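Local coordinates for A207R protein, arginine decarboxylase (Paramecium bursaria Chlorella virus 1, PDB 2NV9), which catalyses the pyridoxal 5'-phosphate-dependent decarboxylation of arginine, using a fold like that of eukaryotic ornithine decarboxylases, at residues D29-W34 with R255-H260; P39-H44 with I249-G254; G180-E185 with G216-I221; G288-V293 with P348-Y353. The protein carries 1 engineered substitution. All coordinates share one frame; numbering follows the deposited sequence.

Contact 1 (D29-W34 with R255-H260). With PLP (pyridoxal-5'-phosphate), chain J.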
# COMPACT_ATOMS: atom_id res chain seq x y z
N ASP B 29 15.79 -13.23 -22.43
CA ASP B 29 15.12 -14.31 -23.17
C ASP B 29 13.68 -13.96 -23.55
O ASP B 29 13.24 -14.26 -24.67
CB ASP B 29 15.16 -15.62 -22.39
CG ASP B 29 16.56 -16.24 -22.34
OD1 ASP B 29 16.73 -17.20 -21.58
OD2 ASP B 29 17.48 -15.79 -23.05
N LEU B 30 12.94 -13.32 -22.62
CA LEU B 30 11.54 -12.93 -22.89
C LEU B 30 11.41 -11.82 -23.94
O LEU B 30 10.44 -11.79 -24.71
CB LEU B 30 10.79 -12.54 -21.60
CG LEU B 30 10.31 -13.72 -20.74
CD1 LEU B 30 9.89 -13.25 -19.37
CD2 LEU B 30 9.15 -14.50 -21.43
N ILE B 31 12.36 -10.90 -23.94
CA ILE B 31 12.46 -9.88 -25.00
C ILE B 31 12.62 -10.56 -26.37
O ILE B 31 11.92 -10.22 -27.31
CB ILE B 31 13.59 -8.86 -24.72
CG1 ILE B 31 13.27 -8.05 -23.45
CG2 ILE B 31 13.80 -7.93 -25.96
CD1 ILE B 31 14.48 -7.39 -22.85
N ASP B 32 13.54 -11.53 -26.45
CA ASP B 32 13.74 -12.32 -27.68
C ASP B 32 12.45 -13.01 -28.13
O ASP B 32 12.15 -13.06 -29.32
CB ASP B 32 14.86 -13.36 -27.49
CG ASP B 32 16.26 -12.72 -27.44
OD1 ASP B 32 17.24 -13.44 -27.14
OD2 ASP B 32 16.38 -11.51 -27.71
N GLN B 33 11.73 -13.57 -27.17
CA GLN B 33 10.45 -14.21 -27.45
C GLN B 33 9.41 -13.20 -27.90
O GLN B 33 8.61 -13.50 -28.78
CB GLN B 33 9.95 -15.00 -26.24
CG GLN B 33 10.76 -16.26 -25.97
CD GLN B 33 10.68 -17.24 -27.10
OE1 GLN B 33 11.69 -17.56 -27.74
NE2 GLN B 33 9.47 -17.73 -27.37
N TRP B 34 9.43 -12.00 -27.33
CA TRP B 34 8.49 -10.97 -27.73
C TRP B 34 8.66 -10.65 -29.22
O TRP B 34 7.68 -10.51 -29.94
CB TRP B 34 8.67 -9.71 -26.87
CG TRP B 34 7.79 -8.59 -27.34
CD1 TRP B 34 7.99 -7.76 -28.42
CD2 TRP B 34 6.56 -8.17 -26.74
NE1 TRP B 34 6.95 -6.87 -28.53
CE2 TRP B 34 6.06 -7.09 -27.52
CE3 TRP B 34 5.81 -8.62 -25.65
CZ2 TRP B 34 4.86 -6.46 -27.22
CZ3 TRP B 34 4.62 -7.98 -25.35
CH2 TRP B 34 4.16 -6.92 -26.12
N ARG B 255 3.76 -6.48 -16.76
CA ARG B 255 3.83 -7.82 -16.18
C ARG B 255 4.45 -8.88 -17.10
O ARG B 255 5.13 -9.77 -16.61
CB ARG B 255 2.43 -8.27 -15.67
CG ARG B 255 1.34 -8.26 -16.74
CD ARG B 255 -0.14 -8.21 -16.13
NE ARG B 255 -0.16 -8.90 -14.87
CZ ARG B 255 -0.64 -8.44 -13.71
NH1 ARG B 255 -1.18 -7.22 -13.57
NH2 ARG B 255 -0.59 -9.26 -12.67
N PHE B 256 4.26 -8.76 -18.42
CA PHE B 256 4.84 -9.72 -19.37
C PHE B 256 6.34 -9.94 -19.09
O PHE B 256 6.81 -11.07 -19.05
CB PHE B 256 4.62 -9.29 -20.84
CG PHE B 256 5.08 -10.31 -21.85
CD1 PHE B 256 4.18 -11.27 -22.37
CD2 PHE B 256 6.41 -10.34 -22.27
CE1 PHE B 256 4.61 -12.23 -23.30
CE2 PHE B 256 6.84 -11.31 -23.19
CZ PHE B 256 5.94 -12.25 -23.71
N PHE B 257 7.05 -8.83 -18.87
CA PHE B 257 8.50 -8.87 -18.66
C PHE B 257 8.87 -8.96 -17.18
O PHE B 257 9.81 -9.64 -16.84
CB PHE B 257 9.18 -7.66 -19.33
CG PHE B 257 9.08 -7.67 -20.83
CD1 PHE B 257 9.69 -8.68 -21.58
CD2 PHE B 257 8.35 -6.69 -21.50
CE1 PHE B 257 9.59 -8.71 -22.96
CE2 PHE B 257 8.25 -6.71 -22.90
CZ PHE B 257 8.87 -7.72 -23.62
N ALA B 258 8.13 -8.30 -16.31
CA ALA B 258 8.50 -8.20 -14.91
C ALA B 258 8.14 -9.44 -14.04
O ALA B 258 8.90 -9.80 -13.13
CB ALA B 258 7.98 -6.88 -14.30
N GLU B 259 7.03 -10.11 -14.36
CA GLU B 259 6.54 -11.21 -13.53
C GLU B 259 7.59 -12.24 -13.16
O GLU B 259 7.78 -12.51 -12.00
CB GLU B 259 5.32 -11.91 -14.18
CG GLU B 259 4.70 -12.98 -13.26
CD GLU B 259 3.51 -13.69 -13.90
OE1 GLU B 259 3.15 -13.28 -15.01
OE2 GLU B 259 2.97 -14.66 -13.31
N HIS B 260 8.30 -12.78 -14.16
CA HIS B 260 9.28 -13.86 -13.96
C HIS B 260 10.69 -13.38 -13.65
O HIS B 260 11.60 -14.19 -13.53
CB HIS B 260 9.31 -14.78 -15.19
CG HIS B 260 7.96 -15.31 -15.56
ND1 HIS B 260 7.18 -16.03 -14.67
CD2 HIS B 260 7.23 -15.21 -16.69
CE1 HIS B 260 6.03 -16.35 -15.25
NE2 HIS B 260 6.04 -15.86 -16.48
N1 PLP J . -0.19 0.87 -19.65
C2 PLP J . -1.02 1.54 -18.85
C2A PLP J . -1.67 2.87 -19.32
C3 PLP J . -1.35 1.00 -17.61
O3 PLP J . -2.21 1.69 -16.84
C4 PLP J . -0.78 -0.21 -17.19
C4A PLP J . -1.14 -0.84 -15.78
O4A PLP J . -2.34 -0.94 -15.39
C5 PLP J . 0.12 -0.85 -18.05
C6 PLP J . 0.38 -0.26 -19.28
C5A PLP J . 0.84 -2.16 -17.76
O4P PLP J . -0.13 -3.21 -17.50
P PLP J . 0.34 -4.72 -17.45
O1P PLP J . -0.79 -5.59 -17.04
O2P PLP J . 1.00 -5.17 -18.79
O3P PLP J . 1.49 -4.74 -16.30

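Contact 2 (P39-H44 with I249-G254). With PLP (pyridoxal-5'-phosphate), chain J.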
# COMPACT_ATOMS: atom_id res chain seq x y z
N PRO B 39 6.27 -9.77 -34.00
CA PRO B 39 7.35 -9.15 -34.78
C PRO B 39 7.06 -7.73 -35.28
O PRO B 39 8.00 -7.06 -35.64
CB PRO B 39 7.56 -10.12 -35.95
CG PRO B 39 6.20 -10.79 -36.11
CD PRO B 39 5.70 -10.95 -34.69
N ARG B 40 5.81 -7.27 -35.29
CA ARG B 40 5.55 -5.87 -35.69
C ARG B 40 5.42 -4.85 -34.55
O ARG B 40 5.25 -3.65 -34.81
CB ARG B 40 4.32 -5.74 -36.58
CG ARG B 40 4.44 -6.34 -37.96
CD ARG B 40 3.19 -6.00 -38.84
NE ARG B 40 2.98 -4.56 -39.04
CZ ARG B 40 1.84 -4.00 -39.48
NH1 ARG B 40 0.78 -4.74 -39.78
NH2 ARG B 40 1.77 -2.68 -39.63
N VAL B 41 5.51 -5.32 -33.30
CA VAL B 41 5.07 -4.52 -32.20
C VAL B 41 6.27 -4.12 -31.34
O VAL B 41 6.97 -4.97 -30.80
CB VAL B 41 4.00 -5.24 -31.29
CG1 VAL B 41 3.52 -4.30 -30.14
CG2 VAL B 41 2.78 -5.76 -32.10
N THR B 42 6.47 -2.82 -31.23
CA THR B 42 7.58 -2.35 -30.39
C THR B 42 7.12 -2.18 -28.95
O THR B 42 6.23 -1.40 -28.68
CB THR B 42 8.14 -1.02 -30.90
OG1 THR B 42 8.65 -1.19 -32.22
CG2 THR B 42 9.22 -0.55 -29.95
N PRO B 43 7.75 -2.92 -28.01
CA PRO B 43 7.30 -2.79 -26.62
C PRO B 43 7.89 -1.55 -25.90
O PRO B 43 9.12 -1.29 -25.94
CB PRO B 43 7.78 -4.10 -25.97
CG PRO B 43 8.97 -4.52 -26.79
CD PRO B 43 8.86 -3.88 -28.17
N HIS B 44 6.98 -0.80 -25.28
CA HIS B 44 7.34 0.30 -24.39
C HIS B 44 7.04 -0.20 -22.97
O HIS B 44 5.90 -0.20 -22.56
CB HIS B 44 6.51 1.55 -24.75
CG HIS B 44 7.01 2.27 -25.97
ND1 HIS B 44 7.56 3.53 -25.90
CD2 HIS B 44 7.04 1.91 -27.27
CE1 HIS B 44 7.91 3.92 -27.12
NE2 HIS B 44 7.57 2.97 -27.97
N ILE B 249 3.09 -0.03 -34.82
CA ILE B 249 2.38 -0.63 -33.70
C ILE B 249 3.30 -0.70 -32.46
O ILE B 249 4.47 -1.12 -32.56
CB ILE B 249 1.82 -2.01 -34.08
CG1 ILE B 249 1.13 -1.89 -35.45
CG2 ILE B 249 0.85 -2.54 -32.96
CD1 ILE B 249 0.92 -3.15 -36.10
N VAL B 250 2.76 -0.25 -31.33
CA VAL B 250 3.47 -0.36 -30.04
C VAL B 250 2.56 -1.00 -28.99
O VAL B 250 1.37 -1.17 -29.23
CB VAL B 250 4.04 1.02 -29.54
CG1 VAL B 250 4.91 1.67 -30.67
CG2 VAL B 250 2.93 1.96 -29.07
N ALA B 251 3.18 -1.44 -27.90
CA ALA B 251 2.45 -1.97 -26.74
C ALA B 251 3.04 -1.33 -25.47
O ALA B 251 4.14 -0.77 -25.50
CB ALA B 251 2.55 -3.49 -26.70
N GLU B 252 2.31 -1.43 -24.36
CA GLU B 252 2.83 -0.95 -23.06
C GLU B 252 2.89 -2.11 -22.03
O GLU B 252 2.21 -2.07 -21.01
CB GLU B 252 1.90 0.16 -22.55
CG GLU B 252 1.64 1.27 -23.58
CD GLU B 252 0.48 2.16 -23.21
OE1 GLU B 252 -0.32 1.77 -22.37
OE2 GLU B 252 0.34 3.25 -23.79
N PRO B 253 3.69 -3.17 -22.32
CA PRO B 253 3.62 -4.32 -21.41
C PRO B 253 4.39 -4.06 -20.10
O PRO B 253 5.48 -3.48 -20.13
CB PRO B 253 4.27 -5.45 -22.21
CG PRO B 253 5.29 -4.72 -23.10
CD PRO B 253 4.67 -3.37 -23.42
N GLY B 254 3.82 -4.46 -18.95
CA GLY B 254 4.60 -4.41 -17.70
C GLY B 254 4.84 -5.84 -17.21
O GLY B 254 5.96 -6.36 -17.27
N1 PLP J . -0.19 0.87 -19.65
C2 PLP J . -1.02 1.54 -18.85
C2A PLP J . -1.67 2.87 -19.32
C3 PLP J . -1.35 1.00 -17.61
O3 PLP J . -2.21 1.69 -16.84
C4 PLP J . -0.78 -0.21 -17.19
C4A PLP J . -1.14 -0.84 -15.78
O4A PLP J . -2.34 -0.94 -15.39
C5 PLP J . 0.12 -0.85 -18.05
C6 PLP J . 0.38 -0.26 -19.28
C5A PLP J . 0.84 -2.16 -17.76
O4P PLP J . -0.13 -3.21 -17.50
P PLP J . 0.34 -4.72 -17.45
O1P PLP J . -0.79 -5.59 -17.04
O2P PLP J . 1.00 -5.17 -18.79
O3P PLP J . 1.49 -4.74 -16.30
O HOH W 1 5.00 -1.49 -36.27

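Contact 3 (G180-E185 with G216-I221). With PLP (pyridoxal-5'-phosphate), chain J.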
# COMPACT_ATOMS: atom_id res chain seq x y z
N GLY B 180 -3.57 -7.75 -16.25
CA GLY B 180 -3.73 -9.20 -15.97
C GLY B 180 -4.91 -9.77 -16.75
O GLY B 180 -5.89 -10.26 -16.16
N SER B 181 -4.79 -9.73 -18.07
CA SER B 181 -5.79 -10.18 -19.01
C SER B 181 -5.40 -11.49 -19.68
O SER B 181 -4.25 -11.68 -20.09
CB SER B 181 -6.01 -9.11 -20.11
OG SER B 181 -6.91 -9.64 -21.09
N ARG B 182 -6.38 -12.41 -19.77
CA ARG B 182 -6.23 -13.71 -20.49
C ARG B 182 -7.43 -13.91 -21.42
O ARG B 182 -7.94 -15.06 -21.64
CB ARG B 182 -6.09 -14.88 -19.49
CG ARG B 182 -4.88 -14.72 -18.52
CD ARG B 182 -4.58 -16.01 -17.78
NE ARG B 182 -3.21 -16.05 -17.28
CZ ARG B 182 -2.86 -15.76 -16.02
NH1 ARG B 182 -3.79 -15.37 -15.13
NH2 ARG B 182 -1.58 -15.83 -15.66
N ASN B 183 -7.88 -12.79 -21.98
CA ASN B 183 -9.04 -12.76 -22.89
C ASN B 183 -8.62 -12.24 -24.29
O ASN B 183 -8.59 -11.03 -24.52
CB ASN B 183 -10.10 -11.85 -22.27
CG ASN B 183 -11.41 -11.75 -23.08
OD1 ASN B 183 -12.35 -11.14 -22.61
ND2 ASN B 183 -11.48 -12.35 -24.25
N PRO B 184 -8.31 -13.17 -25.23
CA PRO B 184 -7.83 -12.76 -26.54
C PRO B 184 -8.91 -11.97 -27.27
O PRO B 184 -8.60 -11.07 -28.02
CB PRO B 184 -7.52 -14.09 -27.24
CG PRO B 184 -8.36 -15.12 -26.55
CD PRO B 184 -8.45 -14.65 -25.12
N GLU B 185 -10.18 -12.30 -27.03
CA GLU B 185 -11.26 -11.59 -27.72
C GLU B 185 -11.34 -10.09 -27.36
O GLU B 185 -11.69 -9.28 -28.22
CB GLU B 185 -12.63 -12.29 -27.51
CG GLU B 185 -13.64 -11.87 -28.56
CD GLU B 185 -13.45 -12.57 -29.91
OE1 GLU B 185 -13.32 -13.85 -29.96
OE2 GLU B 185 -13.53 -11.89 -30.98
N GLY B 216 -1.33 -5.63 -20.20
CA GLY B 216 -2.30 -6.66 -19.71
C GLY B 216 -1.85 -8.10 -19.86
O GLY B 216 -2.28 -8.94 -19.10
N LEU B 217 -0.95 -8.36 -20.79
CA LEU B 217 -0.57 -9.75 -21.10
C LEU B 217 0.37 -10.39 -20.07
O LEU B 217 1.27 -9.74 -19.51
CB LEU B 217 0.09 -9.85 -22.47
CG LEU B 217 -0.63 -9.25 -23.66
CD1 LEU B 217 0.28 -9.27 -24.87
CD2 LEU B 217 -1.88 -10.09 -23.90
N HIS B 218 0.14 -11.69 -19.82
CA HIS B 218 1.05 -12.49 -19.05
C HIS B 218 1.99 -13.23 -19.99
O HIS B 218 1.64 -13.57 -21.14
CB HIS B 218 0.27 -13.55 -18.26
CG HIS B 218 -0.41 -13.02 -17.03
ND1 HIS B 218 -1.71 -12.57 -17.04
CD2 HIS B 218 0.03 -12.92 -15.76
CE1 HIS B 218 -2.04 -12.21 -15.81
NE2 HIS B 218 -1.00 -12.40 -15.02
N ALA B 219 3.17 -13.50 -19.46
CA ALA B 219 4.06 -14.44 -20.10
C ALA B 219 3.75 -15.80 -19.50
O ALA B 219 4.45 -16.26 -18.63
CB ALA B 219 5.53 -14.04 -19.89
N ASP B 220 2.68 -16.45 -20.00
CA ASP B 220 2.24 -17.74 -19.49
C ASP B 220 3.04 -18.84 -20.14
O ASP B 220 3.02 -19.00 -21.37
CB ASP B 220 0.72 -17.95 -19.71
CG ASP B 220 -0.13 -17.09 -18.79
OD1 ASP B 220 0.26 -16.90 -17.62
OD2 ASP B 220 -1.18 -16.60 -19.23
N ILE B 221 3.74 -19.60 -19.31
CA ILE B 221 4.64 -20.65 -19.73
C ILE B 221 4.14 -22.03 -19.28
O ILE B 221 3.81 -22.22 -18.10
CB ILE B 221 6.05 -20.39 -19.18
CG1 ILE B 221 6.53 -18.99 -19.61
CG2 ILE B 221 7.00 -21.51 -19.62
CD1 ILE B 221 7.62 -18.36 -18.70
N1 PLP J . -0.19 0.87 -19.65
C2 PLP J . -1.02 1.54 -18.85
C2A PLP J . -1.67 2.87 -19.32
C3 PLP J . -1.35 1.00 -17.61
O3 PLP J . -2.21 1.69 -16.84
C4 PLP J . -0.78 -0.21 -17.19
C4A PLP J . -1.14 -0.84 -15.78
O4A PLP J . -2.34 -0.94 -15.39
C5 PLP J . 0.12 -0.85 -18.05
C6 PLP J . 0.38 -0.26 -19.28
C5A PLP J . 0.84 -2.16 -17.76
O4P PLP J . -0.13 -3.21 -17.50
P PLP J . 0.34 -4.72 -17.45
O1P PLP J . -0.79 -5.59 -17.04
O2P PLP J . 1.00 -5.17 -18.79
O3P PLP J . 1.49 -4.74 -16.30
O HOH W 2 -2.19 -13.04 -21.13

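Contact 4 (G288-V293 with P348-Y353). With PLP (pyridoxal-5'-phosphate), chain J.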
# COMPACT_ATOMS: atom_id res chain seq x y z
N GLY B 288 4.26 -5.09 2.43
CA GLY B 288 5.60 -5.22 1.87
C GLY B 288 5.55 -5.66 0.41
O GLY B 288 5.05 -4.91 -0.42
N GLY B 289 6.09 -6.84 0.10
CA GLY B 289 6.11 -7.34 -1.29
C GLY B 289 4.81 -8.06 -1.77
O GLY B 289 4.73 -8.56 -2.91
N PHE B 290 3.82 -8.12 -0.90
CA PHE B 290 2.63 -8.98 -1.15
C PHE B 290 1.31 -8.25 -1.35
O PHE B 290 0.19 -8.79 -1.07
CB PHE B 290 2.52 -10.07 -0.05
CG PHE B 290 3.52 -11.17 -0.20
CD1 PHE B 290 3.22 -12.31 -0.99
CD2 PHE B 290 4.76 -11.10 0.44
CE1 PHE B 290 4.17 -13.33 -1.14
CE2 PHE B 290 5.69 -12.12 0.31
CZ PHE B 290 5.41 -13.22 -0.49
N SER B 291 1.39 -7.02 -1.86
CA SER B 291 0.14 -6.27 -2.21
C SER B 291 -0.77 -7.01 -3.20
O SER B 291 -1.99 -6.80 -3.19
CB SER B 291 0.45 -4.84 -2.71
OG SER B 291 1.08 -4.91 -3.98
N ASN B 292 -0.22 -7.90 -4.04
CA ASN B 292 -1.01 -8.63 -5.07
C ASN B 292 -2.08 -9.52 -4.49
O ASN B 292 -3.08 -9.77 -5.16
CB ASN B 292 -0.12 -9.47 -6.00
CG ASN B 292 0.61 -8.61 -7.06
OD1 ASN B 292 0.08 -7.57 -7.45
ND2 ASN B 292 1.83 -8.99 -7.45
N VAL B 293 -1.84 -10.00 -3.26
CA VAL B 293 -2.83 -10.79 -2.51
C VAL B 293 -4.11 -9.96 -2.35
O VAL B 293 -5.22 -10.46 -2.50
CB VAL B 293 -2.24 -11.18 -1.11
CG1 VAL B 293 -3.33 -11.80 -0.20
CG2 VAL B 293 -1.07 -12.13 -1.26
N PRO B 348 7.93 -18.03 -6.33
CA PRO B 348 8.32 -17.92 -7.74
C PRO B 348 7.59 -16.76 -8.41
O PRO B 348 6.51 -16.37 -7.95
CB PRO B 348 7.84 -19.26 -8.33
CG PRO B 348 7.87 -20.16 -7.20
CD PRO B 348 7.36 -19.35 -6.05
N SER B 349 8.18 -16.25 -9.49
CA SER B 349 7.51 -15.30 -10.38
C SER B 349 6.90 -14.11 -9.63
O SER B 349 5.71 -13.79 -9.76
CB SER B 349 6.51 -16.05 -11.27
OG SER B 349 7.20 -17.05 -12.03
N TRP B 350 7.75 -13.43 -8.87
CA TRP B 350 7.29 -12.40 -7.95
C TRP B 350 7.88 -11.02 -8.27
O TRP B 350 8.29 -10.29 -7.37
CB TRP B 350 7.56 -12.81 -6.47
CG TRP B 350 6.48 -12.28 -5.55
CD1 TRP B 350 6.60 -11.25 -4.67
CD2 TRP B 350 5.12 -12.69 -5.50
NE1 TRP B 350 5.41 -11.01 -4.04
CE2 TRP B 350 4.47 -11.87 -4.55
CE3 TRP B 350 4.38 -13.69 -6.15
CZ2 TRP B 350 3.10 -12.02 -4.22
CZ3 TRP B 350 3.04 -13.83 -5.83
CH2 TRP B 350 2.42 -13.00 -4.85
N GLY B 351 7.92 -10.66 -9.56
CA GLY B 351 8.55 -9.38 -9.97
C GLY B 351 7.58 -8.30 -10.43
O GLY B 351 8.00 -7.15 -10.63
N ALA B 352 6.30 -8.67 -10.62
CA ALA B 352 5.31 -7.72 -11.17
C ALA B 352 4.39 -7.14 -10.10
O ALA B 352 3.66 -7.88 -9.47
CB ALA B 352 4.46 -8.37 -12.34
N TYR B 353 4.44 -5.82 -9.90
CA TYR B 353 3.63 -5.14 -8.86
C TYR B 353 3.92 -5.73 -7.48
O TYR B 353 3.00 -6.02 -6.69
CB TYR B 353 2.11 -5.17 -9.19
CG TYR B 353 1.85 -4.63 -10.56
CD1 TYR B 353 2.00 -3.25 -10.82
CD2 TYR B 353 1.47 -5.48 -11.62
CE1 TYR B 353 1.81 -2.72 -12.11
CE2 TYR B 353 1.29 -4.98 -12.90
CZ TYR B 353 1.48 -3.58 -13.16
OH TYR B 353 1.28 -3.07 -14.42
N1 PLP J . -0.19 0.87 -19.65
C2 PLP J . -1.02 1.54 -18.85
C2A PLP J . -1.67 2.87 -19.32
C3 PLP J . -1.35 1.00 -17.61
O3 PLP J . -2.21 1.69 -16.84
C4 PLP J . -0.78 -0.21 -17.19
C4A PLP J . -1.14 -0.84 -15.78
O4A PLP J . -2.34 -0.94 -15.39
C5 PLP J . 0.12 -0.85 -18.05
C6 PLP J . 0.38 -0.26 -19.28
C5A PLP J . 0.84 -2.16 -17.76
O4P PLP J . -0.13 -3.21 -17.50
P PLP J . 0.34 -4.72 -17.45
O1P PLP J . -0.79 -5.59 -17.04
O2P PLP J . 1.00 -5.17 -18.79
O3P PLP J . 1.49 -4.74 -16.30
O HOH W 3 2.59 -7.89 -4.64

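Contact 1 (D29-W34 with R255-H260)
Trp34 and Phe256 both swing their rings to the side of CB remote from their own backbone nitrogen (chi1 175° and -174°), and this brings them together between helices 24-37 and 255-258. The indole presents the edge of its six-membered ring to one face of Phe256. Trp34 CE3 comes to 3.8 Å from Phe256 CE2, toward the rim of that face, and the planes stand at 81°, a T-shaped pair. Phe257 instead places CG beside its backbone nitrogen, opposite the carbonyl carbon, which carries its ring toward helix 24-37. There its CZ lies 3.8 Å from Trp34 CB, the two rings meeting obliquely, while its CE1 reaches 3.8 Å from Ile31 CG1. The same ring edge faces the helix backbone, with Phe257 CE1 3.6 Å from Leu30 O. Leu30 points into the junction from helix 24-37, its CB 4.0 Å from Phe257 CD1 and its CD1 4.3 Å from His260 CD2 at the imidazole edge. Polar groups are satisfied elsewhere: Trp34 NE1 bonds Val41 O, and His260 is held by Ala219 and Ser349. At the start of helix 255-258, Arg255 N donates a 2.9 Å hydrogen bond to PLP O3P. An aromatic cluster thus packs this short phosphate-binding helix, at the C-terminal end of strand 248-251, against helix 24-37 of the TIM-type barrel.

Contact 2 (P39-H44 with I249-G254)
Ile249 lays its CD1 over the centre of the Arg40 guanidinium, 3.6 Å from Arg40 CZ. The flat group rests on this methyl while Arg40 NH1 bonds the carbonyl of Phe242. Next to this pair the two strands run parallel. Thr42 N donates to Ile249 O at 2.9 Å; Thr42 O receives Ala251 N at 3.1 Å; and His44 N bonds Ala251 O at 2.8 Å. Just before this pairing a water bridges Arg40 O and Ile249 N. On one face Val41 holds its methyls apart: CG1, trans to the backbone nitrogen (chi1 -178°), lies 3.7 Å from Ala251 CB, while CG2 meets Ile249 CG2. Pro43 and Pro253 extend this face, against Trp34. On the other face the His44 ring crosses Val250 obliquely, its ND1 bonded to Phe66 O. Beyond the strand, Gly254 N gives PLP O2P a hydrogen bond of 2.9 Å, and Glu252 OE1 sits 2.9 Å from the pyridine N1 of PLP. Joining the first barrel strand to the eighth closes the TIM-type barrel and sets cofactor-binding groups at the C-terminal end of the last strand, the usual active-site end of that fold.

Contact 3 (G180-E185 with G216-I221)
Two loops at the phosphate end of the PLP pocket meet here, one leading into helix 184-204 and the other following strand 210-212. Gly216 serves both the cofactor and its neighbour: its N donates to PLP O2P at 2.8 Å, nearly straight (178°), and its O accepts Ser181 N, also at 2.8 Å. Gly180 and Gly216 both have positive phi, a conformation glycine adopts easily. Further along, a water takes the His218 N-H and donates to Ser181 O, and so bridges the two segments.

At the outer end, Arg182 runs extended from CG to NE and spreads its guanidinium flat over the His218 imidazole. The planes are only 12° apart, with centres 3.6 Å from each other, and Arg182 NH2 sits above the middle of the ring, 3.3 Å from His218 CD2. In its own plane the same guanidinium grips Asp220 side-on: Arg182 NE bonds Asp220 OD2 and Arg182 NH2 bonds Asp220 OD1, each at 2.9 Å, both on the syn side of the carboxylate. Tyr229 OH also bonds Asp220 OD2. Stack and salt bridge together fix the rotation of the guanidinium. The imidazole is packed further by Gly180 CA, 3.5 Å from His218 CE1, and touches Arg255. Ser181 OG is anchored on Asp138. Gly216 N, together with Gly254 N, on loops after barrel strands, belongs to the phosphate-binding site characteristic of fold type III PLP enzymes.

Contact 4 (G288-V293 with P348-Y353)
Gly289 O accepts the Trp350 indole N-H and has a water 2.8 Å away. Trp350 NE1 bonds Gly289 O at 2.8 Å, bent to 147° and arriving from well above the carbonyl plane. The water accepts Asn292 N; it also sits 2.8 Å from Tyr353 O, and so links the start of helix 291-295 to the loop that follows strand 344-347.

Beside the indole bond, Phe290 packs obliquely against Trp350, their planes at 38° and Phe290 CD1 only 3.2 Å from Trp350 CZ2, a tight approach. The indole is turned away from a staggered position (chi1 -147°), and in this orientation it reaches Gly289 O while lying against the phenyl ring. Phe347 adds a further ring, edge-to-face with Phe290. Asn292 points into the loop: its ND2 donates to Ala352 O at 2.9 Å, the acceptor lying in the amide plane and the bond nearly in line with the carbonyl. The amide stands steeply to the Tyr353 ring, with Asn292 OD1 3.6 Å from Tyr353 CB.

These contacts hold the backbone from which Tyr353, in a left-handed conformation, extends its ring away from helix 291-295 toward the cofactor. Tyr353 OH donates a short bond of 2.5 Å to PLP O3P, and the ring flanks Arg255. Phe361 of the second subunit packs on Tyr353 as well. The loop therefore brings a phosphate-binding tyrosine from the C-terminal β-domain to the barrel's PLP site, close to the dimer interface, as in ornithine decarboxylase-like enzymes.

In the fold
The four contacts surround one PLP, and each supplies at least one residue of its pocket. Along the chain contact 3 is nested within contact 2, which lies inside contact 1; contact 4 follows separately. Contacts 1 and 2 are joined by the chain, helix 24-37 leading to strand 41-46 and strand 248-251 to helix 255-258, and their centres are about 12 Å apart. Contact 3 is centred about 12 Å from contact 1 and about 14 Å from contact 2. Contact 4, outside the barrel, is about 23 Å from contact 2 between centres but touches contact 1 through residues 255-260. That segment therefore connects barrel and β-domain, which meet around the cofactor phosphate.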